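Local coordinates for protein inulin fructotransferase (Bacillus sp. snu-7, PDB 2INV) that depolymerises inulin by intramolecular fructosyl transfer, probably releasing a cyclic difructose anhydride from the end of the fructan chain, at residues Ala293-Arg298 with Asp331-Tyr336; Val338-Ile343 with Ser370-Gln375; Asn326-Asp331 with Ala360-Leu365; Leu234-His239 with Ile257-Cys262; Ile353-Gly358 with Val377-Ser382. One frame throughout, in Å; residues are numbered along the deposited sequence.

Interaction 1 of 5, residues Ala293-Arg298 with Asp331-Tyr336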
# COMPACT_ATOMS: atom_id res chain seq x y z
N ALA A 293 11.69 5.30 -9.48
CA ALA A 293 11.18 3.94 -9.49
C ALA A 293 9.79 3.79 -10.11
O ALA A 293 8.97 2.99 -9.63
CB ALA A 293 11.17 3.39 -8.06
N ASN A 294 9.52 4.53 -11.18
CA ASN A 294 8.23 4.46 -11.85
C ASN A 294 8.38 3.89 -13.25
O ASN A 294 9.41 4.08 -13.90
CB ASN A 294 7.62 5.86 -11.99
CG ASN A 294 7.35 6.53 -10.66
OD1 ASN A 294 6.44 6.14 -9.92
ND2 ASN A 294 8.15 7.54 -10.35
N HIS A 295 7.36 3.17 -13.71
CA HIS A 295 7.40 2.64 -15.07
C HIS A 295 6.53 3.57 -15.89
O HIS A 295 5.33 3.69 -15.65
CB HIS A 295 6.85 1.22 -15.16
CG HIS A 295 7.17 0.55 -16.45
ND1 HIS A 295 6.57 0.89 -17.64
CD2 HIS A 295 7.98 -0.51 -16.73
CE1 HIS A 295 6.98 0.07 -18.59
NE2 HIS A 295 7.83 -0.79 -18.06
N ILE A 296 7.16 4.23 -16.85
CA ILE A 296 6.47 5.19 -17.69
C ILE A 296 6.39 4.72 -19.14
O ILE A 296 7.38 4.73 -19.87
CB ILE A 296 7.19 6.54 -17.58
CG1 ILE A 296 7.41 6.84 -16.10
CG2 ILE A 296 6.39 7.64 -18.25
CD1 ILE A 296 8.40 7.93 -15.81
N ARG A 297 5.19 4.30 -19.54
CA ARG A 297 4.95 3.80 -20.88
C ARG A 297 4.02 4.68 -21.69
O ARG A 297 2.85 4.88 -21.35
CB ARG A 297 4.41 2.37 -20.81
CG ARG A 297 3.37 2.01 -21.87
CD ARG A 297 3.95 2.08 -23.26
NE ARG A 297 3.70 0.86 -24.02
CZ ARG A 297 4.51 0.40 -24.96
NH1 ARG A 297 5.63 1.05 -25.27
NH2 ARG A 297 4.21 -0.73 -25.60
N ARG A 298 4.57 5.19 -22.79
CA ARG A 298 3.83 6.04 -23.70
C ARG A 298 3.60 5.23 -24.97
O ARG A 298 4.52 4.57 -25.47
CB ARG A 298 4.65 7.29 -24.01
CG ARG A 298 4.16 8.10 -25.20
CD ARG A 298 2.75 8.61 -24.98
NE ARG A 298 1.98 8.61 -26.21
CZ ARG A 298 2.20 9.42 -27.24
NH1 ARG A 298 3.17 10.32 -27.20
NH2 ARG A 298 1.44 9.32 -28.33
N ASP A 331 15.90 6.49 -11.67
CA ASP A 331 15.50 5.10 -11.59
C ASP A 331 14.11 4.83 -12.17
O ASP A 331 13.31 4.11 -11.57
CB ASP A 331 15.57 4.65 -10.13
CG ASP A 331 15.45 3.16 -9.98
OD1 ASP A 331 16.06 2.43 -10.79
OD2 ASP A 331 14.76 2.71 -9.04
N ASN A 332 13.84 5.41 -13.33
CA ASN A 332 12.56 5.24 -14.03
C ASN A 332 12.78 4.47 -15.33
O ASN A 332 13.86 4.57 -15.92
CB ASN A 332 11.95 6.60 -14.37
CG ASN A 332 11.58 7.41 -13.13
OD1 ASN A 332 10.79 6.97 -12.30
ND2 ASN A 332 12.16 8.61 -13.02
N LEU A 333 11.78 3.71 -15.77
CA LEU A 333 11.90 2.97 -17.03
C LEU A 333 10.89 3.52 -18.03
O LEU A 333 9.69 3.43 -17.81
CB LEU A 333 11.67 1.46 -16.81
CG LEU A 333 12.15 0.51 -17.92
CD1 LEU A 333 11.98 -0.93 -17.48
CD2 LEU A 333 11.38 0.76 -19.21
N PHE A 334 11.40 4.08 -19.13
CA PHE A 334 10.54 4.65 -20.17
C PHE A 334 10.39 3.71 -21.37
O PHE A 334 11.37 3.40 -22.04
CB PHE A 334 11.09 5.98 -20.67
CG PHE A 334 11.11 7.08 -19.64
CD1 PHE A 334 12.07 7.08 -18.63
CD2 PHE A 334 10.19 8.12 -19.69
CE1 PHE A 334 12.11 8.10 -17.68
CE2 PHE A 334 10.22 9.15 -18.75
CZ PHE A 334 11.18 9.14 -17.75
N ALA A 335 9.16 3.28 -21.64
CA ALA A 335 8.88 2.41 -22.78
C ALA A 335 7.98 3.20 -23.72
O ALA A 335 6.80 3.39 -23.47
CB ALA A 335 8.16 1.15 -22.30
N TYR A 336 8.57 3.67 -24.81
CA TYR A 336 7.85 4.49 -25.78
C TYR A 336 7.67 3.80 -27.13
O TYR A 336 8.64 3.50 -27.84
CB TYR A 336 8.59 5.82 -25.92
CG TYR A 336 7.97 6.81 -26.87
CD1 TYR A 336 8.08 6.64 -28.25
CD2 TYR A 336 7.31 7.95 -26.40
CE1 TYR A 336 7.54 7.57 -29.14
CE2 TYR A 336 6.77 8.88 -27.28
CZ TYR A 336 6.89 8.69 -28.64
OH TYR A 336 6.37 9.60 -29.52

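Interaction 2 of 5, residues Val338-Ile343 with Ser370-Gln375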
# COMPACT_ATOMS: atom_id res chain seq x y z
N VAL A 338 5.38 4.53 -30.39
CA VAL A 338 4.44 5.38 -31.11
C VAL A 338 4.79 5.45 -32.59
O VAL A 338 5.94 5.67 -32.97
CB VAL A 338 4.43 6.80 -30.51
CG1 VAL A 338 3.51 7.71 -31.31
CG2 VAL A 338 3.98 6.75 -29.06
N PRO A 339 3.79 5.22 -33.46
CA PRO A 339 3.94 5.27 -34.92
C PRO A 339 4.64 6.54 -35.39
O PRO A 339 4.25 7.65 -35.01
CB PRO A 339 2.49 5.20 -35.39
CG PRO A 339 1.89 4.22 -34.43
CD PRO A 339 2.51 4.59 -33.08
N PRO A 340 5.71 6.40 -36.18
CA PRO A 340 6.42 7.58 -36.67
C PRO A 340 5.44 8.64 -37.17
O PRO A 340 5.66 9.84 -36.97
CB PRO A 340 7.26 7.03 -37.81
CG PRO A 340 7.66 5.69 -37.29
CD PRO A 340 6.39 5.16 -36.61
N ALA A 341 4.35 8.17 -37.76
CA ALA A 341 3.32 9.03 -38.32
C ALA A 341 2.40 9.70 -37.31
O ALA A 341 1.63 10.59 -37.68
CB ALA A 341 2.50 8.24 -39.33
N ASN A 342 2.44 9.27 -36.06
CA ASN A 342 1.57 9.90 -35.09
C ASN A 342 2.40 10.86 -34.25
O ASN A 342 1.87 11.56 -33.38
CB ASN A 342 0.90 8.85 -34.22
CG ASN A 342 -0.13 8.05 -34.98
OD1 ASN A 342 -0.97 8.59 -35.69
ND2 ASN A 342 -0.04 6.73 -34.85
N ILE A 343 3.68 10.91 -34.57
CA ILE A 343 4.60 11.76 -33.85
C ILE A 343 4.57 13.23 -34.28
O ILE A 343 4.85 13.59 -35.43
CB ILE A 343 6.02 11.19 -33.94
CG1 ILE A 343 6.03 9.81 -33.26
CG2 ILE A 343 7.02 12.12 -33.27
CD1 ILE A 343 7.31 9.05 -33.39
N SER A 370 12.61 2.76 -27.07
CA SER A 370 11.66 3.31 -28.01
C SER A 370 11.90 2.80 -29.40
O SER A 370 13.03 2.47 -29.78
CB SER A 370 11.69 4.85 -27.98
OG SER A 370 12.93 5.34 -28.44
N ASP A 371 10.81 2.74 -30.16
CA ASP A 371 10.83 2.25 -31.52
C ASP A 371 11.46 3.27 -32.47
O ASP A 371 11.77 2.94 -33.63
CB ASP A 371 9.40 1.95 -31.96
CG ASP A 371 8.52 3.18 -31.97
OD1 ASP A 371 7.63 3.29 -32.84
OD2 ASP A 371 8.72 4.04 -31.09
N VAL A 372 11.66 4.49 -31.99
CA VAL A 372 12.23 5.52 -32.82
C VAL A 372 13.35 6.26 -32.13
O VAL A 372 13.50 6.20 -30.91
CB VAL A 372 11.16 6.54 -33.24
CG1 VAL A 372 10.05 5.86 -34.01
CG2 VAL A 372 10.58 7.21 -31.99
N ALA A 373 14.16 6.95 -32.93
CA ALA A 373 15.25 7.74 -32.38
C ALA A 373 14.54 8.71 -31.46
O ALA A 373 13.56 9.34 -31.86
CB ALA A 373 15.97 8.49 -33.50
N SER A 374 15.01 8.82 -30.23
CA SER A 374 14.37 9.70 -29.26
C SER A 374 15.38 10.42 -28.39
O SER A 374 16.47 9.90 -28.12
CB SER A 374 13.43 8.87 -28.38
OG SER A 374 13.14 9.54 -27.16
N GLN A 375 15.04 11.64 -27.96
CA GLN A 375 15.94 12.37 -27.08
C GLN A 375 15.45 12.02 -25.68
O GLN A 375 14.36 12.43 -25.26
CB GLN A 375 15.85 13.89 -27.32
CG GLN A 375 16.60 14.38 -28.57
CD GLN A 375 18.03 13.86 -28.67
OE1 GLN A 375 18.30 12.93 -29.43
NE2 GLN A 375 18.94 14.46 -27.90

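Interaction 3 of 5, residues Asn326-Asp331 with Ala360-Leu365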
# COMPACT_ATOMS: atom_id res chain seq x y z
N ASN A 326 15.49 21.77 -8.34
CA ASN A 326 15.97 20.66 -7.52
C ASN A 326 15.17 19.37 -7.47
O ASN A 326 15.19 18.66 -6.46
CB ASN A 326 16.21 21.17 -6.10
CG ASN A 326 17.52 21.90 -5.97
OD1 ASN A 326 18.59 21.30 -6.05
ND2 ASN A 326 17.45 23.22 -5.77
N ASN A 327 14.48 19.05 -8.56
CA ASN A 327 13.71 17.81 -8.62
C ASN A 327 14.64 16.67 -9.05
O ASN A 327 15.59 16.89 -9.81
CB ASN A 327 12.56 17.97 -9.61
CG ASN A 327 11.58 19.06 -9.21
OD1 ASN A 327 10.88 18.94 -8.20
ND2 ASN A 327 11.54 20.13 -9.98
N LEU A 328 14.37 15.47 -8.54
CA LEU A 328 15.19 14.30 -8.88
C LEU A 328 14.38 13.23 -9.61
O LEU A 328 13.63 12.47 -8.99
CB LEU A 328 15.81 13.68 -7.62
CG LEU A 328 16.56 12.36 -7.83
CD1 LEU A 328 17.77 12.59 -8.73
CD2 LEU A 328 17.00 11.79 -6.49
N ILE A 329 14.56 13.18 -10.93
CA ILE A 329 13.88 12.20 -11.76
C ILE A 329 14.89 11.08 -12.02
O ILE A 329 15.79 11.24 -12.85
CB ILE A 329 13.43 12.82 -13.10
CG1 ILE A 329 12.60 14.08 -12.83
CG2 ILE A 329 12.61 11.82 -13.90
CD1 ILE A 329 13.42 15.35 -12.72
N SER A 330 14.74 9.96 -11.31
CA SER A 330 15.68 8.87 -11.47
C SER A 330 15.07 7.48 -11.35
O SER A 330 13.91 7.32 -10.97
CB SER A 330 16.79 9.02 -10.43
OG SER A 330 16.22 9.04 -9.12
N ASP A 331 15.90 6.49 -11.67
CA ASP A 331 15.50 5.10 -11.59
C ASP A 331 14.11 4.83 -12.17
O ASP A 331 13.31 4.11 -11.57
CB ASP A 331 15.57 4.65 -10.13
CG ASP A 331 15.45 3.16 -9.98
OD1 ASP A 331 16.06 2.43 -10.79
OD2 ASP A 331 14.76 2.71 -9.04
N ALA A 360 19.11 23.36 -10.98
CA ALA A 360 19.57 22.18 -10.27
C ALA A 360 18.83 20.86 -10.46
O ALA A 360 19.02 19.94 -9.66
CB ALA A 360 19.64 22.49 -8.80
N ASN A 361 18.01 20.73 -11.49
CA ASN A 361 17.32 19.46 -11.64
C ASN A 361 18.32 18.37 -11.95
O ASN A 361 19.31 18.59 -12.65
CB ASN A 361 16.22 19.57 -12.68
CG ASN A 361 15.08 20.44 -12.20
OD1 ASN A 361 14.30 20.04 -11.33
ND2 ASN A 361 14.96 21.63 -12.77
N VAL A 362 18.07 17.19 -11.38
CA VAL A 362 18.95 16.05 -11.55
C VAL A 362 18.22 14.88 -12.20
O VAL A 362 17.17 14.45 -11.71
CB VAL A 362 19.52 15.62 -10.19
CG1 VAL A 362 20.41 14.40 -10.35
CG2 VAL A 362 20.31 16.78 -9.58
N VAL A 363 18.78 14.38 -13.29
CA VAL A 363 18.20 13.27 -14.01
C VAL A 363 19.22 12.14 -14.12
O VAL A 363 20.17 12.23 -14.90
CB VAL A 363 17.75 13.73 -15.41
CG1 VAL A 363 17.20 12.56 -16.20
CG2 VAL A 363 16.69 14.83 -15.27
N ALA A 364 19.02 11.09 -13.33
CA ALA A 364 19.93 9.96 -13.31
C ALA A 364 19.27 8.59 -13.40
O ALA A 364 18.15 8.39 -12.93
CB ALA A 364 20.81 10.03 -12.07
N LEU A 365 20.00 7.65 -13.99
CA LEU A 365 19.57 6.27 -14.18
C LEU A 365 18.12 6.12 -14.64
O LEU A 365 17.25 5.67 -13.89
CB LEU A 365 19.78 5.47 -12.89
CG LEU A 365 19.63 3.95 -13.06
CD1 LEU A 365 20.58 3.46 -14.15
CD2 LEU A 365 19.93 3.26 -11.74

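Interaction 4 of 5, residues Leu234-His239 with Ile257-Cys262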
# COMPACT_ATOMS: atom_id res chain seq x y z
N LEU A 234 -4.50 12.37 -11.73
CA LEU A 234 -4.20 12.82 -10.37
C LEU A 234 -3.65 14.24 -10.50
O LEU A 234 -2.68 14.48 -11.22
CB LEU A 234 -3.15 11.94 -9.70
CG LEU A 234 -2.69 12.46 -8.34
CD1 LEU A 234 -3.85 12.52 -7.36
CD2 LEU A 234 -1.58 11.57 -7.81
N LEU A 235 -4.31 15.17 -9.83
CA LEU A 235 -3.91 16.57 -9.87
C LEU A 235 -3.66 17.08 -8.45
O LEU A 235 -4.44 16.81 -7.54
CB LEU A 235 -5.02 17.38 -10.54
CG LEU A 235 -5.05 18.90 -10.39
CD1 LEU A 235 -3.80 19.52 -10.97
CD2 LEU A 235 -6.29 19.43 -11.10
N ALA A 236 -2.57 17.82 -8.28
CA ALA A 236 -2.23 18.36 -6.97
C ALA A 236 -1.84 19.83 -7.05
O ALA A 236 -0.97 20.20 -7.84
CB ALA A 236 -1.11 17.55 -6.36
N GLU A 237 -2.47 20.66 -6.23
CA GLU A 237 -2.20 22.09 -6.24
C GLU A 237 -1.57 22.60 -4.96
O GLU A 237 -2.17 22.53 -3.88
CB GLU A 237 -3.48 22.88 -6.52
CG GLU A 237 -4.15 22.50 -7.84
CD GLU A 237 -5.35 23.38 -8.15
OE1 GLU A 237 -5.87 24.03 -7.21
OE2 GLU A 237 -5.80 23.38 -9.31
N ASN A 238 -0.35 23.11 -5.08
CA ASN A 238 0.38 23.67 -3.95
C ASN A 238 0.38 22.71 -2.77
O ASN A 238 0.04 23.08 -1.65
CB ASN A 238 -0.25 25.01 -3.57
CG ASN A 238 -0.50 25.88 -4.78
OD1 ASN A 238 0.41 26.19 -5.55
ND2 ASN A 238 -1.76 26.29 -4.96
N HIS A 239 0.76 21.47 -3.05
CA HIS A 239 0.84 20.43 -2.04
C HIS A 239 2.26 20.30 -1.57
O HIS A 239 3.21 20.56 -2.32
CB HIS A 239 0.37 19.08 -2.58
CG HIS A 239 -1.05 18.76 -2.23
ND1 HIS A 239 -1.39 17.75 -1.35
CD2 HIS A 239 -2.22 19.30 -2.64
CE1 HIS A 239 -2.70 17.69 -1.24
NE2 HIS A 239 -3.23 18.61 -2.02
N ILE A 257 -0.27 12.31 -13.94
CA ILE A 257 0.11 12.91 -12.68
C ILE A 257 0.48 14.34 -12.98
O ILE A 257 1.39 14.61 -13.77
CB ILE A 257 1.28 12.19 -12.01
CG1 ILE A 257 0.83 10.80 -11.56
CG2 ILE A 257 1.79 13.00 -10.82
CD1 ILE A 257 1.93 9.94 -11.01
N GLU A 258 -0.24 15.26 -12.35
CA GLU A 258 -0.03 16.66 -12.63
C GLU A 258 0.01 17.52 -11.37
O GLU A 258 -1.01 17.71 -10.69
CB GLU A 258 -1.14 17.14 -13.56
CG GLU A 258 -0.90 18.46 -14.21
CD GLU A 258 -2.05 18.84 -15.11
OE1 GLU A 258 -2.48 17.97 -15.89
OE2 GLU A 258 -2.52 20.00 -15.05
N PHE A 259 1.19 18.04 -11.08
CA PHE A 259 1.42 18.89 -9.92
C PHE A 259 1.61 20.33 -10.35
O PHE A 259 2.36 20.60 -11.29
CB PHE A 259 2.73 18.51 -9.21
CG PHE A 259 2.73 17.18 -8.52
CD1 PHE A 259 1.57 16.43 -8.37
CD2 PHE A 259 3.91 16.70 -7.95
CE1 PHE A 259 1.59 15.22 -7.66
CE2 PHE A 259 3.94 15.51 -7.25
CZ PHE A 259 2.77 14.77 -7.10
N THR A 260 0.93 21.28 -9.72
CA THR A 260 1.23 22.65 -10.04
C THR A 260 1.68 23.30 -8.75
O THR A 260 0.95 23.34 -7.76
CB THR A 260 0.06 23.47 -10.66
OG1 THR A 260 0.43 24.86 -10.70
CG2 THR A 260 -1.22 23.31 -9.87
N GLY A 261 2.93 23.76 -8.77
CA GLY A 261 3.51 24.42 -7.62
C GLY A 261 3.58 23.59 -6.35
O GLY A 261 3.43 24.14 -5.26
N CYS A 262 3.76 22.28 -6.46
CA CYS A 262 3.86 21.46 -5.26
C CYS A 262 5.34 21.40 -4.91
O CYS A 262 6.19 21.48 -5.80
CB CYS A 262 3.31 20.06 -5.51
SG CYS A 262 1.62 20.03 -6.13
O HOH W 1 -0.08 26.13 -8.26

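Interaction 5 of 5, residues Ile353-Gly358 with Val377-Ser382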
# COMPACT_ATOMS: atom_id res chain seq x y z
N ILE A 353 12.29 12.95 -21.43
CA ILE A 353 12.30 13.87 -20.30
C ILE A 353 12.68 15.29 -20.71
O ILE A 353 13.74 15.53 -21.28
CB ILE A 353 13.27 13.39 -19.20
CG1 ILE A 353 12.76 12.07 -18.63
CG2 ILE A 353 13.37 14.43 -18.09
CD1 ILE A 353 13.73 11.38 -17.68
N LEU A 354 11.78 16.23 -20.42
CA LEU A 354 12.02 17.63 -20.74
C LEU A 354 12.07 18.46 -19.48
O LEU A 354 11.13 18.48 -18.67
CB LEU A 354 10.94 18.19 -21.67
CG LEU A 354 11.03 19.70 -21.88
CD1 LEU A 354 12.33 20.04 -22.59
CD2 LEU A 354 9.84 20.18 -22.69
N ILE A 355 13.17 19.17 -19.33
CA ILE A 355 13.40 20.05 -18.21
C ILE A 355 13.17 21.44 -18.81
O ILE A 355 14.08 22.08 -19.33
CB ILE A 355 14.84 19.84 -17.67
CG1 ILE A 355 15.04 18.34 -17.39
CG2 ILE A 355 15.08 20.64 -16.41
CD1 ILE A 355 14.09 17.76 -16.34
N ALA A 356 11.90 21.86 -18.76
CA ALA A 356 11.41 23.12 -19.31
C ALA A 356 12.08 24.38 -18.80
O ALA A 356 12.28 25.34 -19.54
CB ALA A 356 9.90 23.22 -19.08
N GLY A 357 12.40 24.37 -17.52
CA GLY A 357 13.04 25.52 -16.92
C GLY A 357 13.34 25.14 -15.51
O GLY A 357 12.79 24.17 -14.99
N GLY A 358 14.21 25.88 -14.86
CA GLY A 358 14.51 25.53 -13.50
C GLY A 358 15.99 25.35 -13.25
O GLY A 358 16.81 25.22 -14.17
N VAL A 377 16.60 12.94 -22.84
CA VAL A 377 16.51 14.09 -21.98
C VAL A 377 16.81 15.36 -22.76
O VAL A 377 17.75 15.41 -23.55
CB VAL A 377 17.51 13.98 -20.80
CG1 VAL A 377 17.30 15.15 -19.85
CG2 VAL A 377 17.32 12.66 -20.09
N VAL A 378 15.99 16.37 -22.53
CA VAL A 378 16.18 17.65 -23.19
C VAL A 378 16.14 18.71 -22.12
O VAL A 378 15.20 18.79 -21.33
CB VAL A 378 15.08 17.95 -24.22
CG1 VAL A 378 15.23 19.38 -24.74
CG2 VAL A 378 15.17 16.98 -25.38
N LEU A 379 17.18 19.52 -22.08
CA LEU A 379 17.26 20.61 -21.12
C LEU A 379 17.09 21.86 -21.94
O LEU A 379 17.88 22.16 -22.84
CB LEU A 379 18.61 20.61 -20.41
CG LEU A 379 19.15 19.34 -19.68
CD1 LEU A 379 18.54 19.00 -18.53
CD2 LEU A 379 19.37 18.24 -20.45
N ASP A 380 16.02 22.59 -21.63
CA ASP A 380 15.69 23.81 -22.33
C ASP A 380 16.65 24.94 -21.96
O ASP A 380 17.21 24.96 -20.86
CB ASP A 380 14.24 24.15 -21.99
CG ASP A 380 13.73 25.34 -22.75
OD1 ASP A 380 13.04 25.16 -23.78
OD2 ASP A 380 13.99 26.47 -22.29
N ALA A 381 16.87 25.86 -22.90
CA ALA A 381 17.80 26.97 -22.72
C ALA A 381 17.59 27.81 -21.46
O ALA A 381 18.45 28.61 -21.09
CB ALA A 381 17.76 27.87 -23.95
N SER A 382 16.44 27.63 -20.80
CA SER A 382 16.15 28.38 -19.59
C SER A 382 16.82 27.73 -18.41
O SER A 382 17.23 28.40 -17.46
CB SER A 382 14.63 28.44 -19.34
OG SER A 382 13.96 29.19 -20.33
O HOH W 2 15.27 28.74 -15.55

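Interaction 1 of 5, residues Ala293-Arg298 with Asp331-Tyr336
Strands 295-298 and 332-336 run parallel, their axes 4.7 Å apart, and pair His295 with Leu333, Ile296 with Phe334, Arg297 with Ala335 and Arg298 with Tyr336 through alternating backbone hydrogen bonds. On the face carrying Ile296 and Phe334, the isoleucine methyl CD1 sits over the phenylalanine ring, 4.0 Å from its centroid, in a CH-pi contact. Further along, Arg298 lies beside Tyr336, its CG 3.4 Å from CD2 of the tyrosine, while guanidinium and phenol planes stand 78° apart; both polar ends converge on Asp315, which forms a salt bridge with the arginine. Stacking of like positions on successive turns is characteristic of the right-handed parallel beta-helix, and it is plain at the corner, where Asn294 and Asn332 lie side by side with nearly parallel amides. With CG beside its own backbone N (chi1 -64°), Asn332 presents OD1 to Asn294 N at 3.0 Å, in the carbonyl plane; a weaker bond comes from Asn294 ND2, whose stronger partner is Val267 O. The other face bears His295 and Leu333: the carbonyl O of Leu333 lies over one side of the imidazole, the leucine methyl CD2 is 4.0 Å from NE2 of His295, and that nitrogen is hydrogen-bonded to Glu288 O of the second subunit. Arg297 folds back so that its NH1 reaches Ala335 O at 3.2 Å from above the carbonyl plane. Arg298 N, at 2.9 Å, approaches this same Ala335 O from the opposite face of the plane, so two donors grip one carbonyl oxygen.

Interaction 2 of 5, residues Val338-Ile343 with Ser370-Gln375
Asp371 reaches from its turn to the backbone of Val338, and its side chain makes the polar half of this contact between two irregular segments. Its CB points toward the 338-343 segment, and a chi1 of 62° places CG between the aspartate's own backbone N and carbonyl carbon, bringing the carboxylate up to Val338. The carboxylate carbon CG is 3.7 Å from Val338 O. Beyond it the two oxygens part company: OD2 accepts a weak, long hydrogen bond from Val338 N at 3.4 Å, nearly straight at 165°, whereas OD1 lies 2.9 Å from Val338 O, two acceptors facing each other. The apolar half belongs to the next residue. Val372 spreads its methyls between two partners, CG1 passing 4.1 Å from CG of Pro340 and CG2 meeting Ile343 CD1 tip to tip at 4.0 Å. Behind this, Ser370 OG donates to Val372 O at 2.7 Å, in the carbonyl plane, and so closes the turn that presents both Asp371 and Val372. The two segments are loops leaving successive coils of the beta-helix, and Tyr336, on the strand just before the first, packs against Ile343 and Asp371. The close carbonyl oxygen would be expected to disfavour the charged carboxylate and perhaps raise its pKa, so the polar part of the contact is probably weak and most of the attraction between the loops probably comes from the two valine methyl contacts.

Interaction 3 of 5, residues Asn326-Asp331 with Ala360-Leu365
Ile329, Asn361 and Val362 cover much of the surface where these two parallel strands meet. Asn361 lies side by side with Asn327, amide planes 11° apart, and its OD1 takes two hydrogen bonds from that one residue: backbone N at 2.9 Å, tilted from the carbonyl plane, and ND2 at 3.1 Å, within it. Asn327 ND2 also donates to Cys286 O, and its OD1 accepts from Asn289 N. Both asparagines have CG anti to the carbonyl carbon (chi1 -70° at Asn361), which turns the amides the same way; Asn361 ND2 goes on to Gly324 O. Replacing Asn361 by a leucine would probably leave Asn327 N without its acceptor and interrupt the run of amides at this turn. Ile329 points to the interior, where its CD1 is 4.2 Å from CG2 of Val363 and it also packs on Ile353 and Ile322 of a neighbouring face. On the other side, Val362 sets CG1 3.6 Å from Leu328 CD1, the two side chains crossing obliquely, and packs on His367 of the third subunit. Nearby, Ser330 OG is hydrogen-bonded to Asp331 OD1 of that subunit, so the outer face takes part in the trimer interface. Stacked asparagines at a turn, with aliphatic residues paired inside, are a hallmark of the parallel beta-helix of the pectate lyase-like clan.

Interaction 4 of 5, residues Leu234-His239 with Ile257-Cys262
The Phe259 ring meets Ala236 obliquely, the alanine CB coming to 3.5 Å from CD1 of the ring; Leu242, Leu282 and Val267 also pack on this phenylalanine. The carboxylate of Glu258 points to the other side of the strand, where OE1 is hydrogen-bonded to Ser255 OG and OE2 forms a salt bridge with Arg254. At the far end the amide of Asn238, its ND2 bonded to Gly213 O, turns its OD1 to a water that donates to it and, at 2.8 Å, to Thr260 OG1, so the water bridges the two turns; Thr260 OG1 is also hydrogen-bonded to Asn284 OD1. The imidazole of His239 leads away, and it is CB of that residue that touches Cys262 SG. This sulfur is more than filler: with SG beside its own backbone N (chi1 -55°), Cys262 accepts a hydrogen bond from His239 N at 3.5 Å, close to straight at 165°, and packs on Ala236 CB at 3.7 Å. The thiol thus takes the backbone N-H of His239, beyond the turn where the regular pairing ends. Up to that point the strands are joined by four backbone bonds, the last of them Asn238 N to Thr260 O at 3.0 Å. On the side bearing Glu237, its CG runs alongside Thr260 CG2, 3.7 Å away; its OE1 accepts from Gly213 N. Strand 207-211 pairs with one side of this two-strand unit and strand 280-283 with the other, while strand 266-268, from a different face, sends Val267 against Ile257 and Phe259.

Interaction 5 of 5, residues Ile353-Gly358 with Val377-Ser382
Ile355 and Leu379 lie side by side on the buried face of this parallel pair, CG1 of the isoleucine 3.7 Å from the leucine CD1, and Ile353 continues the row against Val377. This end is tight: Val378 N donates to Ile353 O at 2.7 Å, and Ile355 N to Val378 O in an almost linear bond of 175°. On the other, partly exposed face, Leu354 hooks CD1 over the next strand, 3.4 Å from Val378 O and 3.7 Å from CG1 of the same valine. Past Asp380 N, which still bonds to Ile355 O, the chains loosen. Ala356 follows Ile355 with helix-like backbone angles, and the segments touch mainly through Asp380 CB, 3.4 Å from Ala356 O, and the exposed Ser382. A water spans the remaining separation, accepting from Gly358 N and donating to Ser382 O. Asp380 holds its own turn, since OD2 accepts from Ser382 N at 3.1 Å, an Asx turn. Cut back to alanine, Asp380 would lose the oxygen that accepts from Ser382 N, and the turn would probably hold Ser382 less firmly. Near the end of the beta-helix, then, cohesion comes from aliphatic side chains and backbone bonds, and at the exposed turn end an Asx turn and a bridging water take over.

In the fold
Interactions 1 and 3 are consecutive faces of neighbouring coils: they share Asp331, at the corner of strand 328-337, and both touch the second subunit. Interaction 5, on another face of the coil, packs against both from inside, with Ile353 CD1 3.4 Å from Phe334 CZ of interaction 1 and 4.0 Å from Val363 CG1 of interaction 3. Interaction 2 follows interaction 1 along the chain, and a probable hydrogen bond joins Tyr336 O to Asp371 N at 3.3 Å. Interaction 4 belongs to earlier coils, its nearest atoms about 6 Å from interactions 1 and 3. Bound fructose lies about 9 Å from the side chain of Arg297 and about 10 Å from that of His239; no residue of the five contacts is among those lining the glycan pockets.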